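Local coordinates for bartonella effector protein (Bep) substrate of VirB T4SS (Bartonella sp. AR 15-3, PDB 4M16), which probably acts as an AMPylase, transferring AMP from ATP to tyrosine or threonine side chains of target proteins, this chain being its N-terminal Fic domain, at residues 137-140 against 141-145; 147-151 against 152-156. All blocks are in the same frame, centred on the assembly; numbering follows the deposited sequence. Where two conformers were deposited one is given.

Interaction 1: residues 137-140 against 141-145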
loop_
_atom_site.group_PDB
_atom_site.type_symbol
_atom_site.label_atom_id
_atom_site.label_comp_id
_atom_site.label_asym_id
_atom_site.label_seq_id
_atom_site.Cartn_x
_atom_site.Cartn_y
_atom_site.Cartn_z
ATOM N N ASP A 137 -9.571 -20.163 1.673
ATOM C CA ASP A 137 -10.351 -19.072 2.249
ATOM C C ASP A 137 -9.453 -17.881 2.538
ATOM O O ASP A 137 -9.893 -16.762 2.383
ATOM C CB ASP A 137 -11.072 -19.512 3.523
ATOM C CG ASP A 137 -12.281 -20.437 3.238
ATOM O OD1 ASP A 137 -12.695 -20.561 2.073
ATOM O OD2 ASP A 137 -12.757 -21.098 4.173
ATOM N N PHE A 138 -8.218 -18.137 2.998
ATOM C CA PHE A 138 -7.267 -17.078 3.225
ATOM C C PHE A 138 -6.987 -16.326 1.909
ATOM O O PHE A 138 -6.960 -15.093 1.892
ATOM C CB PHE A 138 -5.966 -17.568 3.914
ATOM C CG PHE A 138 -4.972 -16.481 4.130
ATOM C CD1 PHE A 138 -5.097 -15.621 5.229
ATOM C CD2 PHE A 138 -3.930 -16.263 3.241
ATOM C CE1 PHE A 138 -4.184 -14.575 5.436
ATOM C CE2 PHE A 138 -3.032 -15.200 3.429
ATOM C CZ PHE A 138 -3.143 -14.378 4.531
ATOM N N ILE A 139 -6.789 -17.023 0.797
ATOM C CA ILE A 139 -6.602 -16.313 -0.456
ATOM C C ILE A 139 -7.848 -15.488 -0.852
ATOM O O ILE A 139 -7.749 -14.345 -1.239
ATOM C CB ILE A 139 -6.133 -17.275 -1.552
ATOM C CG1 ILE A 139 -4.656 -17.583 -1.295
ATOM C CG2 ILE A 139 -6.240 -16.629 -2.919
ATOM C CD1 ILE A 139 -4.170 -18.769 -2.070
ATOM N N GLU A 140 -9.020 -16.074 -0.746
ATOM C CA GLU A 140 -10.253 -15.370 -1.132
ATOM C C GLU A 140 -10.370 -14.085 -0.328
ATOM O O GLU A 140 -10.666 -13.048 -0.872
ATOM C CB GLU A 140 -11.479 -16.271 -0.916
ATOM C CG GLU A 140 -12.832 -15.585 -0.951
ATOM C CD GLU A 140 -13.313 -15.209 -2.338
ATOM O OE1 GLU A 140 -12.689 -15.609 -3.345
ATOM O OE2 GLU A 140 -14.344 -14.555 -2.430
ATOM N N GLU A 141 -10.151 -14.162 0.999
ATOM C CA GLU A 141 -10.402 -13.000 1.839
ATOM C C GLU A 141 -9.299 -11.955 1.681
ATOM O O GLU A 141 -9.592 -10.749 1.707
ATOM C CB GLU A 141 -10.542 -13.399 3.311
ATOM C CG GLU A 141 -11.786 -14.227 3.614
ATOM C CD GLU A 141 -13.050 -13.605 3.025
ATOM O OE1 GLU A 141 -13.324 -12.428 3.330
ATOM O OE2 GLU A 141 -13.763 -14.311 2.233
ATOM N N THR A 142 -8.059 -12.402 1.493
ATOM C CA THR A 142 -6.974 -11.448 1.240
ATOM C C THR A 142 -7.106 -10.756 -0.101
ATOM O O THR A 142 -6.828 -9.565 -0.198
ATOM C CB THR A 142 -5.526 -11.996 1.383
ATOM O OG1 THR A 142 -5.323 -13.172 0.600
ATOM C CG2 THR A 142 -5.173 -12.234 2.881
ATOM N N VAL A 143 -7.525 -11.457 -1.131
ATOM C CA VAL A 143 -7.756 -10.811 -2.435
ATOM C C VAL A 143 -8.733 -9.644 -2.315
ATOM O O VAL A 143 -8.432 -8.504 -2.772
ATOM C CB VAL A 143 -8.298 -11.810 -3.468
ATOM C CG1 VAL A 143 -8.883 -11.075 -4.672
ATOM C CG2 VAL A 143 -7.229 -12.794 -3.900
ATOM N N LYS A 144 -9.852 -9.877 -1.619
ATOM C CA LYS A 144 -10.849 -8.818 -1.427
ATOM C C LYS A 144 -10.326 -7.617 -0.583
ATOM O O LYS A 144 -10.488 -6.433 -0.963
ATOM C CB LYS A 144 -12.142 -9.376 -0.817
ATOM C CG LYS A 144 -12.900 -10.259 -1.783
ATOM C CD LYS A 144 -14.209 -10.835 -1.235
ATOM C CE LYS A 144 -13.924 -11.845 -0.159
ATOM N NZ LYS A 144 -14.976 -12.912 -0.069
ATOM N N LEU A 145 -9.705 -7.944 0.554
ATOM C CA LEU A 145 -9.139 -6.940 1.436
ATOM C C LEU A 145 -7.993 -6.157 0.816
ATOM O O LEU A 145 -7.904 -4.919 0.965
ATOM C CB LEU A 145 -8.709 -7.589 2.770
ATOM C CG LEU A 145 -9.787 -7.701 3.841
ATOM C CD1 LEU A 145 -9.227 -8.604 4.937
ATOM C CD2 LEU A 145 -10.217 -6.342 4.433
#
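Successive turns of helix 135-152 meet here through residues four apart, and Phe138 with Thr142 forms a buried pair. Two donors grip the carbonyl of Phe138, the Thr142 amide (2.9 Å from N to O) and the Thr142 hydroxyl (2.8 Å from OG1 to O), approaching from opposite faces of its plane. The second bond gives the buried OG1 a partner within its own helix. That bond and the place of CG2 belong to one of two Thr142 conformers: with OG1 between backbone N and carbonyl carbon (chi1 53°), the methyl is left beside the backbone N, over one face of the Phe138 ring. This CH-pi contact has CG2 3.4 Å from CZ and is offset toward the rim. A small beta-branched threonine thus serves both the carbonyl and the ring.

The helix runs through the largely helical Fic domain: His176 stacks on the Phe138 ring, and helix 200-214 packs on Val143. One residue along, Ile139 CG2 and Val143 CG2 make a looser apolar contact at 4.1 Å.

On the more exposed side a long, flexible lysine suits the place. Bent at chi3, Lys144 brings NZ to two carboxylates, out of both planes: 2.9 Å from Glu140 OE2, on the anti side of that carboxylate, and 3.0 Å from Glu141 OE2, on the syn side of that one. Glu140 has two conformers; in the one described, OE1 is also hydrogen-bonded to His204.

Interaction 2: residues 147-151 against 152-156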
loop_
_atom_site.group_PDB
_atom_site.type_symbol
_atom_site.label_atom_id
_atom_site.label_comp_id
_atom_site.label_asym_id
_atom_site.label_seq_id
_atom_site.Cartn_x
_atom_site.Cartn_y
_atom_site.Cartn_z
ATOM N N SER A 147 -7.478 -5.726 -2.566
ATOM C CA SER A 147 -8.090 -4.838 -3.567
ATOM C C SER A 147 -8.720 -3.610 -2.907
ATOM O O SER A 147 -8.649 -2.502 -3.435
ATOM C CB SER A 147 -9.166 -5.526 -4.373
ATOM O OG SER A 147 -8.624 -6.620 -5.080
ATOM N N PHE A 148 -9.345 -3.802 -1.757
ATOM C CA PHE A 148 -10.022 -2.707 -1.092
ATOM C C PHE A 148 -8.960 -1.683 -0.628
ATOM O O PHE A 148 -9.057 -0.508 -0.936
ATOM C CB PHE A 148 -10.899 -3.225 0.068
ATOM C CG PHE A 148 -11.654 -2.135 0.842
ATOM C CD1 PHE A 148 -12.119 -0.978 0.224
ATOM C CD2 PHE A 148 -11.971 -2.333 2.207
ATOM C CE1 PHE A 148 -12.852 -0.021 0.946
ATOM C CE2 PHE A 148 -12.676 -1.372 2.920
ATOM C CZ PHE A 148 -13.125 -0.218 2.278
ATOM N N LEU A 149 -7.920 -2.141 0.068
ATOM C CA LEU A 149 -6.906 -1.237 0.525
ATOM C C LEU A 149 -6.181 -0.553 -0.652
ATOM O O LEU A 149 -5.919 0.641 -0.571
ATOM C CB LEU A 149 -5.919 -1.930 1.486
ATOM C CG LEU A 149 -4.812 -0.992 2.022
ATOM C CD1 LEU A 149 -5.423 0.121 2.831
ATOM C CD2 LEU A 149 -3.764 -1.765 2.813
ATOM N N ASN A 150 -5.874 -1.295 -1.725
ATOM C CA ASN A 150 -5.279 -0.730 -2.934
ATOM C C ASN A 150 -6.165 0.440 -3.433
ATOM O O ASN A 150 -5.663 1.496 -3.775
ATOM C CB ASN A 150 -5.086 -1.779 -4.028
ATOM C CG ASN A 150 -4.409 -1.209 -5.253
ATOM O OD1 ASN A 150 -3.236 -0.763 -5.179
ATOM N ND2 ASN A 150 -5.132 -1.169 -6.364
ATOM N N TYR A 151 -7.465 0.208 -3.512
ATOM C CA TYR A 151 -8.396 1.266 -3.953
ATOM C C TYR A 151 -8.371 2.484 -3.057
ATOM O O TYR A 151 -8.380 3.625 -3.552
ATOM C CB TYR A 151 -9.825 0.735 -3.998
ATOM C CG TYR A 151 -10.878 1.804 -3.981
ATOM C CD1 TYR A 151 -11.179 2.548 -5.103
ATOM C CD2 TYR A 151 -11.581 2.083 -2.793
ATOM C CE1 TYR A 151 -12.144 3.572 -5.028
ATOM C CE2 TYR A 151 -12.539 3.071 -2.731
ATOM C CZ TYR A 151 -12.827 3.806 -3.831
ATOM O OH TYR A 151 -13.806 4.804 -3.712
ATOM N N ILE A 152 -8.262 2.260 -1.741
ATOM C CA ILE A 152 -8.219 3.362 -0.784
ATOM C C ILE A 152 -6.998 4.293 -0.980
ATOM O O ILE A 152 -7.183 5.521 -1.076
ATOM C CB ILE A 152 -8.269 2.907 0.708
ATOM C CG1 ILE A 152 -9.560 2.179 1.001
ATOM C CG2 ILE A 152 -8.237 4.155 1.586
ATOM C CD1 ILE A 152 -9.661 1.603 2.416
ATOM N N HIS A 153 -5.798 3.698 -1.103
ATOM C CA HIS A 153 -4.565 4.413 -1.357
ATOM C C HIS A 153 -4.493 5.596 -0.405
ATOM O O HIS A 153 -4.445 6.745 -0.840
ATOM C CB HIS A 153 -4.446 4.881 -2.820
ATOM C CG HIS A 153 -3.316 4.238 -3.570
ATOM N ND1 HIS A 153 -3.196 2.868 -3.686
ATOM C CD2 HIS A 153 -2.285 4.767 -4.254
ATOM C CE1 HIS A 153 -2.146 2.587 -4.431
ATOM N NE2 HIS A 153 -1.556 3.728 -4.751
ATOM N N PRO A 154 -4.492 5.313 0.906
ATOM C CA PRO A 154 -4.669 6.337 1.898
ATOM C C PRO A 154 -3.498 7.328 2.112
ATOM O O PRO A 154 -3.710 8.299 2.796
ATOM C CB PRO A 154 -4.874 5.533 3.187
ATOM C CG PRO A 154 -4.117 4.267 2.981
ATOM C CD PRO A 154 -4.349 3.975 1.518
ATOM N N PHE A 155 -2.294 7.027 1.639
ATOM C CA PHE A 155 -1.117 7.938 1.768
ATOM C C PHE A 155 -0.828 8.769 0.516
ATOM O O PHE A 155 -1.193 8.376 -0.592
ATOM C CB PHE A 155 0.138 7.117 2.164
ATOM C CG PHE A 155 -0.076 6.254 3.359
ATOM C CD1 PHE A 155 -0.115 6.792 4.625
ATOM C CD2 PHE A 155 -0.294 4.874 3.216
ATOM C CE1 PHE A 155 -0.389 5.974 5.741
ATOM C CE2 PHE A 155 -0.572 4.079 4.304
ATOM C CZ PHE A 155 -0.569 4.611 5.588
ATOM N N ARG A 156 -0.119 9.910 0.674
ATOM C CA ARG A 156 0.301 10.662 -0.489
ATOM C C ARG A 156 1.093 9.814 -1.477
ATOM O O ARG A 156 0.905 9.923 -2.682
ATOM C CB ARG A 156 1.077 11.941 -0.109
ATOM C CG ARG A 156 1.559 12.748 -1.289
ATOM C CD ARG A 156 0.442 13.158 -2.197
ATOM N NE ARG A 156 0.983 13.875 -3.317
ATOM C CZ ARG A 156 1.611 13.336 -4.369
ATOM N NH1 ARG A 156 1.874 12.018 -4.488
ATOM N NH2 ARG A 156 2.044 14.117 -5.297
#
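Two backbone hydrogen bonds, from Ile152 to Phe148 and from His153 to Leu149, close the last turn of the helix. The amide of Ile152 donates to Phe148 O in the carbonyl plane, and His153 N reaches Leu149 O at 3.1 Å in a nearly straight bond (170°). His153 then leaves helical geometry with a positive phi of 47°. Its ring comes back alongside Asn150, where ND1 donates to Asn150 O at 2.8 Å. That bond uses a carbonyl lone pair but is bent at the hydrogen, and the oxygen lies 30° out of the ring plane.

His-Pro-Phe at 153-155 matches the start of the Fic signature motif, in the loop leading to helix 159-174. The other ring nitrogen, NE2, bonds Glu160, and Asn150 OD1 takes a bond from Gln163, so both polar ends are tied to the following helix.

Apolar contacts accompany these bonds. Ile152 lays its terminal methyl CD1 over one face of the Phe148 ring, displaced toward the rim and 4.0 Å from the centroid, a CH-pi contact suited to an extended isoleucine branch. Leu149 CD1 touches Pro154 CD at 4.2 Å, a branched leucine methyl against the proline ring that follows the turn.

How the interactions relate
Both contacts are local and use helix 135-152, interaction 1 near its beginning and interaction 2 at its end, with centres about 16 Å apart. The first lies farther from the middle of the chain and is two-sided: a buried strip of phenylalanine, threonine, isoleucine and valine inside, a network of carboxylates and lysine outside. The second is a buried contact near the centre, where ionic pairing across the segments gives way to aromatic-aliphatic packing and an imidazole-to-carbonyl bond. The difference follows position: residues 137-145 continue a regular helix, whereas residues 152-156 end it and turn the chain into the Fic motif loop.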